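Local coordinates for protein beta sliding clamp (Bartonella birtlesii LL-WM9, PDB 6PTR) that probably encircles DNA as a ring-shaped head-to-tail homodimer, tethering DNA polymerases to the template and making their synthesis processive, at residues R27-R32 against L52-L57; K144-L149 against E216-L221; I208-A213 against K250-T255. One frame throughout, in Å; residues are numbered along the deposited sequence.

Contact 1 of 3, residues R27-R32 against L52-L57. With EDO (1,2-ethanediol), chain Q.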
# COMPACT_ATOMS: atom_id res chain seq x y z
N ARG C 27 -13.92 -5.48 -10.92
CA ARG C 27 -12.61 -4.92 -11.24
C ARG C 27 -12.41 -4.65 -12.73
O ARG C 27 -11.41 -4.03 -13.10
CB ARG C 27 -11.49 -5.84 -10.72
CG ARG C 27 -11.88 -7.29 -10.39
CD ARG C 27 -10.68 -8.05 -9.77
NE ARG C 27 -10.74 -9.50 -10.00
CZ ARG C 27 -10.88 -10.41 -9.04
NH1 ARG C 27 -10.98 -10.05 -7.77
NH2 ARG C 27 -10.92 -11.71 -9.36
N VAL C 28 -13.34 -5.08 -13.58
CA VAL C 28 -13.27 -4.79 -15.01
C VAL C 28 -13.59 -3.32 -15.26
O VAL C 28 -13.10 -2.71 -16.22
CB VAL C 28 -14.22 -5.75 -15.75
CG1 VAL C 28 -14.64 -5.21 -17.10
CG2 VAL C 28 -13.52 -7.06 -15.90
N VAL C 29 -14.37 -2.72 -14.36
CA VAL C 29 -14.71 -1.31 -14.48
C VAL C 29 -13.46 -0.47 -14.30
O VAL C 29 -12.68 -0.68 -13.36
CB VAL C 29 -15.80 -0.96 -13.46
CG1 VAL C 29 -16.04 0.54 -13.45
CG2 VAL C 29 -17.07 -1.72 -13.78
N GLU C 30 -13.25 0.47 -15.21
CA GLU C 30 -12.14 1.40 -15.06
C GLU C 30 -12.54 2.53 -14.12
O GLU C 30 -13.64 3.08 -14.22
CB GLU C 30 -11.74 1.96 -16.43
CG GLU C 30 -10.25 2.30 -16.57
CD GLU C 30 -9.37 1.06 -16.74
OE1 GLU C 30 -8.35 0.96 -16.03
OE2 GLU C 30 -9.69 0.20 -17.59
N ARG C 31 -11.66 2.85 -13.17
CA ARG C 31 -11.93 3.96 -12.27
C ARG C 31 -11.81 5.30 -12.98
O ARG C 31 -12.58 6.23 -12.71
CB ARG C 31 -11.00 3.91 -11.05
CG ARG C 31 -11.33 2.80 -10.05
CD ARG C 31 -10.52 2.98 -8.78
NE ARG C 31 -10.44 1.77 -7.97
CZ ARG C 31 -11.26 1.49 -6.96
NH1 ARG C 31 -12.23 2.33 -6.64
NH2 ARG C 31 -11.10 0.36 -6.27
N ARG C 32 -10.86 5.41 -13.91
CA ARG C 32 -10.72 6.62 -14.71
C ARG C 32 -11.83 6.80 -15.73
O ARG C 32 -11.84 7.82 -16.44
CB ARG C 32 -9.36 6.62 -15.41
N LEU C 52 -24.30 -11.16 -12.79
CA LEU C 52 -23.61 -9.88 -12.71
C LEU C 52 -22.80 -9.71 -13.98
O LEU C 52 -22.14 -10.65 -14.42
CB LEU C 52 -22.68 -9.83 -11.49
CG LEU C 52 -23.36 -10.14 -10.15
CD1 LEU C 52 -22.37 -10.10 -9.01
CD2 LEU C 52 -24.54 -9.18 -9.92
N LYS C 53 -22.84 -8.52 -14.59
CA LYS C 53 -22.09 -8.27 -15.82
C LYS C 53 -21.39 -6.92 -15.68
O LYS C 53 -22.00 -5.96 -15.21
CB LYS C 53 -23.02 -8.26 -17.04
CG LYS C 53 -22.34 -8.06 -18.40
CD LYS C 53 -23.34 -7.94 -19.58
CE LYS C 53 -23.94 -9.26 -19.98
NZ LYS C 53 -24.72 -9.11 -21.26
N ALA C 54 -20.11 -6.85 -16.08
CA ALA C 54 -19.42 -5.57 -16.18
C ALA C 54 -18.64 -5.56 -17.48
O ALA C 54 -18.29 -6.62 -18.00
CB ALA C 54 -18.45 -5.34 -14.99
N THR C 55 -18.36 -4.37 -18.01
CA THR C 55 -17.66 -4.28 -19.29
C THR C 55 -16.94 -2.94 -19.36
O THR C 55 -17.34 -1.97 -18.71
CB THR C 55 -18.61 -4.41 -20.50
OG1 THR C 55 -17.85 -4.43 -21.71
CG2 THR C 55 -19.57 -3.23 -20.57
N ASP C 56 -15.84 -2.91 -20.11
CA ASP C 56 -15.28 -1.64 -20.52
C ASP C 56 -15.36 -1.45 -22.04
O ASP C 56 -14.65 -0.60 -22.59
CB ASP C 56 -13.84 -1.51 -20.02
CG ASP C 56 -12.88 -2.48 -20.69
OD1 ASP C 56 -13.26 -3.19 -21.64
OD2 ASP C 56 -11.71 -2.52 -20.25
N LEU C 57 -16.21 -2.23 -22.71
CA LEU C 57 -16.44 -2.29 -24.15
C LEU C 57 -15.39 -3.13 -24.89
O LEU C 57 -15.65 -3.59 -26.00
CB LEU C 57 -16.52 -0.89 -24.79
CG LEU C 57 -17.64 0.00 -24.25
CD1 LEU C 57 -17.64 1.34 -24.98
CD2 LEU C 57 -18.98 -0.70 -24.38
C1 EDO Q . -16.38 -7.70 -25.79
O1 EDO Q . -16.40 -6.72 -26.84
C2 EDO Q . -17.73 -7.70 -25.09
O2 EDO Q . -18.58 -8.69 -25.69
O HOH W 1 -15.84 0.17 -17.35
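In the N-terminal domain of this sliding ring, the loop that follows helix 15-26 lies against the end of strand 49-55, with Val28 and Val29 packed on Ala54, Thr55 and Asp56. Val28 points its side chain at the strand: with CG1 anti to the backbone N (chi1 157°), that methyl reaches the backbone, 3.8 Å from Thr55 CA and 4.0 Å from Asp56 N. Its CB stands 4.3 Å from Ala54 CB. Val29 adds its other branch, CG2 lying 4.1 Å from the same Ala54 CB, so the small alanine receives both valines. No direct hydrogen bond crosses here; instead one water donates to Thr55 O at 2.9 Å and accepts a weak bond from Glu30 N. Beyond Thr55 the chain turns in an ST turn, Leu57 N donating to Thr55 OG1 at 2.9 Å, while Asp56 OD1 takes the backbone N of Asp58 and of Leu59. The carboxylates of Glu30 and Asp56 approach to 4.3 Å between OE2 and OD2, and both of these oxygens form salt bridges to Lys212 NZ, which also donates to Val28 O. A lysine shared in this way probably offsets the repulsion between the two acids, so the polar edge of an otherwise apolar contact is likely to depend on a residue from the central domain.

Contact 2 of 3, residues K144-L149 against E216-L221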
# COMPACT_ATOMS: atom_id res chain seq x y z
N LYS C 144 -3.69 -25.93 -16.31
CA LYS C 144 -2.81 -25.79 -17.46
C LYS C 144 -2.84 -24.37 -18.02
O LYS C 144 -1.79 -23.81 -18.33
CB LYS C 144 -3.16 -26.78 -18.56
CG LYS C 144 -2.14 -26.80 -19.69
CD LYS C 144 -0.79 -27.28 -19.14
CE LYS C 144 0.23 -27.48 -20.24
NZ LYS C 144 1.32 -28.41 -19.82
N LEU C 145 -4.03 -23.79 -18.18
CA LEU C 145 -4.10 -22.41 -18.68
C LEU C 145 -3.38 -21.45 -17.75
O LEU C 145 -2.67 -20.54 -18.20
CB LEU C 145 -5.56 -21.98 -18.85
CG LEU C 145 -5.68 -20.51 -19.31
CD1 LEU C 145 -5.06 -20.32 -20.69
CD2 LEU C 145 -7.16 -20.12 -19.33
N LYS C 146 -3.52 -21.66 -16.44
CA LYS C 146 -2.79 -20.81 -15.51
C LYS C 146 -1.29 -20.93 -15.72
O LYS C 146 -0.56 -19.93 -15.65
CB LYS C 146 -3.15 -21.17 -14.08
CG LYS C 146 -2.47 -20.28 -13.06
CD LYS C 146 -2.85 -20.71 -11.65
CE LYS C 146 -2.31 -19.75 -10.59
NZ LYS C 146 -0.83 -19.72 -10.54
N HIS C 147 -0.80 -22.15 -15.93
CA HIS C 147 0.62 -22.36 -16.17
C HIS C 147 1.07 -21.59 -17.40
O HIS C 147 2.11 -20.92 -17.38
CB HIS C 147 0.90 -23.85 -16.32
CG HIS C 147 2.29 -24.16 -16.77
ND1 HIS C 147 3.40 -23.96 -15.97
CD2 HIS C 147 2.76 -24.66 -17.94
CE1 HIS C 147 4.48 -24.32 -16.62
NE2 HIS C 147 4.13 -24.75 -17.82
N LEU C 148 0.31 -21.69 -18.50
CA LEU C 148 0.70 -20.98 -19.72
C LEU C 148 0.77 -19.48 -19.49
O LEU C 148 1.72 -18.81 -19.93
CB LEU C 148 -0.27 -21.30 -20.85
CG LEU C 148 -0.45 -22.78 -21.18
CD1 LEU C 148 -1.65 -22.98 -22.09
CD2 LEU C 148 0.82 -23.31 -21.84
N LEU C 149 -0.24 -18.92 -18.81
CA LEU C 149 -0.25 -17.49 -18.56
C LEU C 149 0.82 -17.08 -17.55
O LEU C 149 1.42 -16.01 -17.68
CB LEU C 149 -1.64 -17.05 -18.07
CG LEU C 149 -2.74 -17.26 -19.11
CD1 LEU C 149 -4.12 -17.00 -18.53
CD2 LEU C 149 -2.52 -16.39 -20.34
N GLU C 216 -7.05 -9.99 -15.97
CA GLU C 216 -8.26 -10.37 -15.25
C GLU C 216 -8.42 -11.88 -15.18
O GLU C 216 -8.86 -12.43 -14.16
CB GLU C 216 -9.48 -9.73 -15.89
CG GLU C 216 -9.47 -8.22 -15.77
CD GLU C 216 -9.33 -7.76 -14.32
OE1 GLU C 216 -10.10 -8.23 -13.45
OE2 GLU C 216 -8.42 -6.96 -14.05
N LEU C 217 -8.10 -12.57 -16.29
CA LEU C 217 -8.13 -14.02 -16.27
C LEU C 217 -7.18 -14.55 -15.21
O LEU C 217 -7.53 -15.45 -14.43
CB LEU C 217 -7.77 -14.55 -17.67
CG LEU C 217 -7.94 -16.02 -18.04
CD1 LEU C 217 -9.35 -16.48 -17.74
CD2 LEU C 217 -7.63 -16.18 -19.54
N GLN C 218 -5.99 -13.96 -15.11
CA GLN C 218 -5.00 -14.40 -14.14
C GLN C 218 -5.48 -14.18 -12.72
O GLN C 218 -5.24 -15.02 -11.84
CB GLN C 218 -3.68 -13.68 -14.38
CG GLN C 218 -2.91 -14.30 -15.51
CD GLN C 218 -2.16 -15.54 -15.05
OE1 GLN C 218 -2.77 -16.59 -14.81
NE2 GLN C 218 -0.84 -15.42 -14.90
N LYS C 219 -6.20 -13.09 -12.46
CA LYS C 219 -6.71 -12.88 -11.10
C LYS C 219 -7.71 -13.97 -10.71
O LYS C 219 -7.72 -14.44 -9.57
CB LYS C 219 -7.36 -11.50 -10.97
CG LYS C 219 -6.38 -10.33 -11.01
CD LYS C 219 -7.15 -9.02 -11.14
CE LYS C 219 -6.22 -7.83 -11.27
NZ LYS C 219 -7.01 -6.57 -11.47
N LEU C 220 -8.56 -14.38 -11.65
CA LEU C 220 -9.48 -15.47 -11.35
C LEU C 220 -8.72 -16.78 -11.18
O LEU C 220 -8.96 -17.52 -10.22
CB LEU C 220 -10.53 -15.59 -12.45
CG LEU C 220 -11.45 -16.80 -12.27
CD1 LEU C 220 -12.30 -16.66 -10.98
CD2 LEU C 220 -12.34 -17.00 -13.48
N LEU C 221 -7.80 -17.07 -12.10
CA LEU C 221 -7.05 -18.32 -12.04
C LEU C 221 -6.19 -18.43 -10.79
O LEU C 221 -5.93 -19.54 -10.31
CB LEU C 221 -6.19 -18.47 -13.30
CG LEU C 221 -7.03 -18.73 -14.56
CD1 LEU C 221 -6.17 -18.69 -15.80
CD2 LEU C 221 -7.70 -20.09 -14.44
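Lys146 and Leu149 on one helix meet Gln218 and Leu221 on the other where the two helices of the central domain pair, of the kind that lines the DNA channel in sliding rings of this family. The axes of the short segments pass at 10.2 Å with a signed crossing angle of -130°, a steeply inclined antiparallel packing. Lys146 can be followed outward. Its CB sits 4.1 Å from Leu221 CB, and CG, anti to the backbone N (chi1 -178°), lies equally near Leu221 CB and the amide oxygen of Gln218. The extended chain then slides past Leu221 in the opposite direction, CD lying 3.6 Å from Leu221 O and CE keeping beside that carbonyl. A bend at the last torsion (chi4 -64°) turns NZ off, and it forms a salt bridge with Asp150 one turn along its own helix. The aliphatic stem thus covers the C-terminal end of segment 216-221 while the charge is met within helix 142-152. Behind it lies a four-leucine core, built from residues one turn apart on each helix. Leu145 and Leu217 reach tip to tip, CD2 to CD2 at 4.0 Å, whereas the side chains of Leu145 and Leu221 cross at about a right angle, CD2 to CD1 at 3.9 Å. Leu149 lies across both partners, its CD1 being 3.7 Å from Leu217 CD2. Phe240 and Leu242 of the sheet beneath touch this core from the strand side. Gln218 is bent at its second torsion, and NE2 donates to Gln153 OE1 and Asp150 OD1, which fixes the amide's rotation. That leaves the flat face of the amide under Leu149, whose CB stands almost straight above Gln218 CD, 3.4 Å away.

Contact 3 of 3, residues I208-A213 against K250-T255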
# COMPACT_ATOMS: atom_id res chain seq x y z
N ILE C 208 -3.85 -12.31 -30.74
CA ILE C 208 -3.18 -11.55 -29.69
C ILE C 208 -4.21 -11.25 -28.61
O ILE C 208 -5.14 -10.46 -28.84
CB ILE C 208 -2.55 -10.26 -30.22
CG1 ILE C 208 -1.53 -10.57 -31.32
CG2 ILE C 208 -1.87 -9.47 -29.07
CD1 ILE C 208 -1.08 -9.31 -32.06
N ILE C 209 -4.07 -11.89 -27.45
CA ILE C 209 -5.00 -11.65 -26.35
C ILE C 209 -4.57 -10.39 -25.61
O ILE C 209 -3.41 -10.32 -25.17
CB ILE C 209 -5.02 -12.84 -25.39
CG1 ILE C 209 -5.27 -14.14 -26.16
CG2 ILE C 209 -6.03 -12.57 -24.26
CD1 ILE C 209 -4.93 -15.41 -25.34
N PRO C 210 -5.43 -9.39 -25.45
CA PRO C 210 -5.00 -8.13 -24.81
C PRO C 210 -4.54 -8.31 -23.37
O PRO C 210 -5.05 -9.16 -22.63
CB PRO C 210 -6.25 -7.24 -24.88
CG PRO C 210 -7.10 -7.86 -25.96
CD PRO C 210 -6.83 -9.33 -25.91
N ARG C 211 -3.56 -7.48 -23.00
CA ARG C 211 -3.00 -7.45 -21.65
C ARG C 211 -4.07 -7.40 -20.55
O ARG C 211 -3.96 -8.12 -19.55
CB ARG C 211 -2.06 -6.24 -21.54
CG ARG C 211 -1.42 -6.05 -20.19
CD ARG C 211 -0.25 -5.08 -20.29
NE ARG C 211 -0.59 -3.85 -21.00
CZ ARG C 211 -1.06 -2.76 -20.41
NH1 ARG C 211 -1.33 -1.68 -21.13
NH2 ARG C 211 -1.28 -2.75 -19.10
N LYS C 212 -5.12 -6.58 -20.72
CA LYS C 212 -6.12 -6.48 -19.65
C LYS C 212 -6.88 -7.79 -19.46
O LYS C 212 -7.14 -8.19 -18.32
CB LYS C 212 -7.11 -5.34 -19.92
CG LYS C 212 -8.22 -5.24 -18.83
CD LYS C 212 -8.99 -3.94 -18.94
CE LYS C 212 -9.94 -3.72 -17.75
NZ LYS C 212 -10.69 -2.46 -17.86
N ALA C 213 -7.29 -8.44 -20.56
CA ALA C 213 -7.96 -9.73 -20.46
C ALA C 213 -7.05 -10.74 -19.78
O ALA C 213 -7.50 -11.50 -18.90
CB ALA C 213 -8.37 -10.23 -21.85
N LYS C 250 -12.27 -8.52 -26.92
CA LYS C 250 -11.75 -8.26 -28.25
C LYS C 250 -10.32 -8.78 -28.33
O LYS C 250 -9.65 -8.95 -27.32
CB LYS C 250 -11.79 -6.76 -28.56
CG LYS C 250 -13.21 -6.27 -28.80
CD LYS C 250 -13.29 -4.77 -29.00
CE LYS C 250 -14.74 -4.33 -28.98
NZ LYS C 250 -14.88 -2.85 -29.04
N LEU C 251 -9.88 -9.06 -29.54
CA LEU C 251 -8.49 -9.41 -29.79
C LEU C 251 -7.79 -8.16 -30.30
O LEU C 251 -8.42 -7.26 -30.83
CB LEU C 251 -8.38 -10.55 -30.80
CG LEU C 251 -8.93 -11.87 -30.22
CD1 LEU C 251 -9.16 -12.91 -31.31
CD2 LEU C 251 -7.98 -12.43 -29.15
N VAL C 252 -6.47 -8.11 -30.10
CA VAL C 252 -5.72 -6.97 -30.61
C VAL C 252 -5.68 -7.04 -32.13
O VAL C 252 -5.30 -8.06 -32.70
CB VAL C 252 -4.30 -6.95 -30.02
CG1 VAL C 252 -3.50 -5.78 -30.60
CG2 VAL C 252 -4.36 -6.88 -28.51
N ASP C 253 -6.05 -5.93 -32.78
CA ASP C 253 -6.14 -5.87 -34.24
C ASP C 253 -4.77 -5.46 -34.78
O ASP C 253 -4.51 -4.29 -35.04
CB ASP C 253 -7.23 -4.90 -34.68
CG ASP C 253 -7.40 -4.84 -36.18
OD1 ASP C 253 -6.71 -5.59 -36.89
OD2 ASP C 253 -8.24 -4.04 -36.65
N GLY C 254 -3.91 -6.45 -34.96
CA GLY C 254 -2.57 -6.22 -35.48
C GLY C 254 -1.92 -7.55 -35.77
O GLY C 254 -2.49 -8.62 -35.54
N THR C 255 -0.70 -7.48 -36.29
CA THR C 255 0.06 -8.68 -36.61
C THR C 255 1.25 -8.78 -35.66
O THR C 255 2.07 -7.86 -35.60
CB THR C 255 0.53 -8.66 -38.06
OG1 THR C 255 -0.62 -8.59 -38.91
CG2 THR C 255 1.31 -9.91 -38.38
O HOH W 2 -5.21 -10.70 -32.90
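Ile208 and Val252 face each other on two segments that run antiparallel, joined by the backbone bond Val252 N to Ile208 O, 3.0 Å long, with an N-H...O angle of 172° and the donor in the carbonyl plane. The bond that would complete a hydrogen-bonded antiparallel pair is replaced by a water, which accepts from Ile208 N at 3.0 Å and donates to Val252 O at 2.6 Å. The loop after strand 245-250 therefore lines the outer edge of strand 207-210, with the direct bond as the only hydrogen bond between the two segments. At Asp253 an inverse gamma turn follows, and Tyr163 OH is bonded to the carbonyl there. Ile208 carries much of the apolar contact: its CG2 lies 3.6 Å from Val252 CB, with Val252 CG2 equally close. The other branch of Ile208, CG1 set anti to the carbonyl carbon (chi1 -59°), takes CD1 past Val252 to within 3.8 Å of Gly254 O. Leu251 brings CD2 to 3.5 Å from Ile208 O and continues toward Ile209, where Ile238 of strand 237-242 also packs. Pro210, at the N-cap position of helix 211-221, turns CG and CD toward Lys250 O, CG at 3.1 Å in a tight approach, and it slides past Val252 CG2. Ile208 O thus has the amide of Val252 as its donor and carbon of Leu251 and Val252 packed around it. One straight backbone bond sets the register, one water bridges the gap next to it, and apolar branches pack on the acceptor of the direct bond, so the start of the helix is tied to the chain segment that leads on toward the C-terminal domain.

From the N terminus, contact 1 comes first and brings strand 49-55 back to the loop after helix 15-26, all before contact 2 opens. Contacts 2 and 3 cross: the chain passes 144-149, then 208-213, returns to 144-149 through 216-221, and meets 208-213 again at 250-255. Helix 211-221 links the two, with Pro210, the residue just before it, in contact 3 and its last turns in contact 2, which ties the central domain's two helices to the edge strand and the outgoing loop. That helix also joins contact 1 to the others, through the salt bridges of Lys212 and packing of Arg27 against Glu216 and Lys219, across the boundary between N-terminal and central domains.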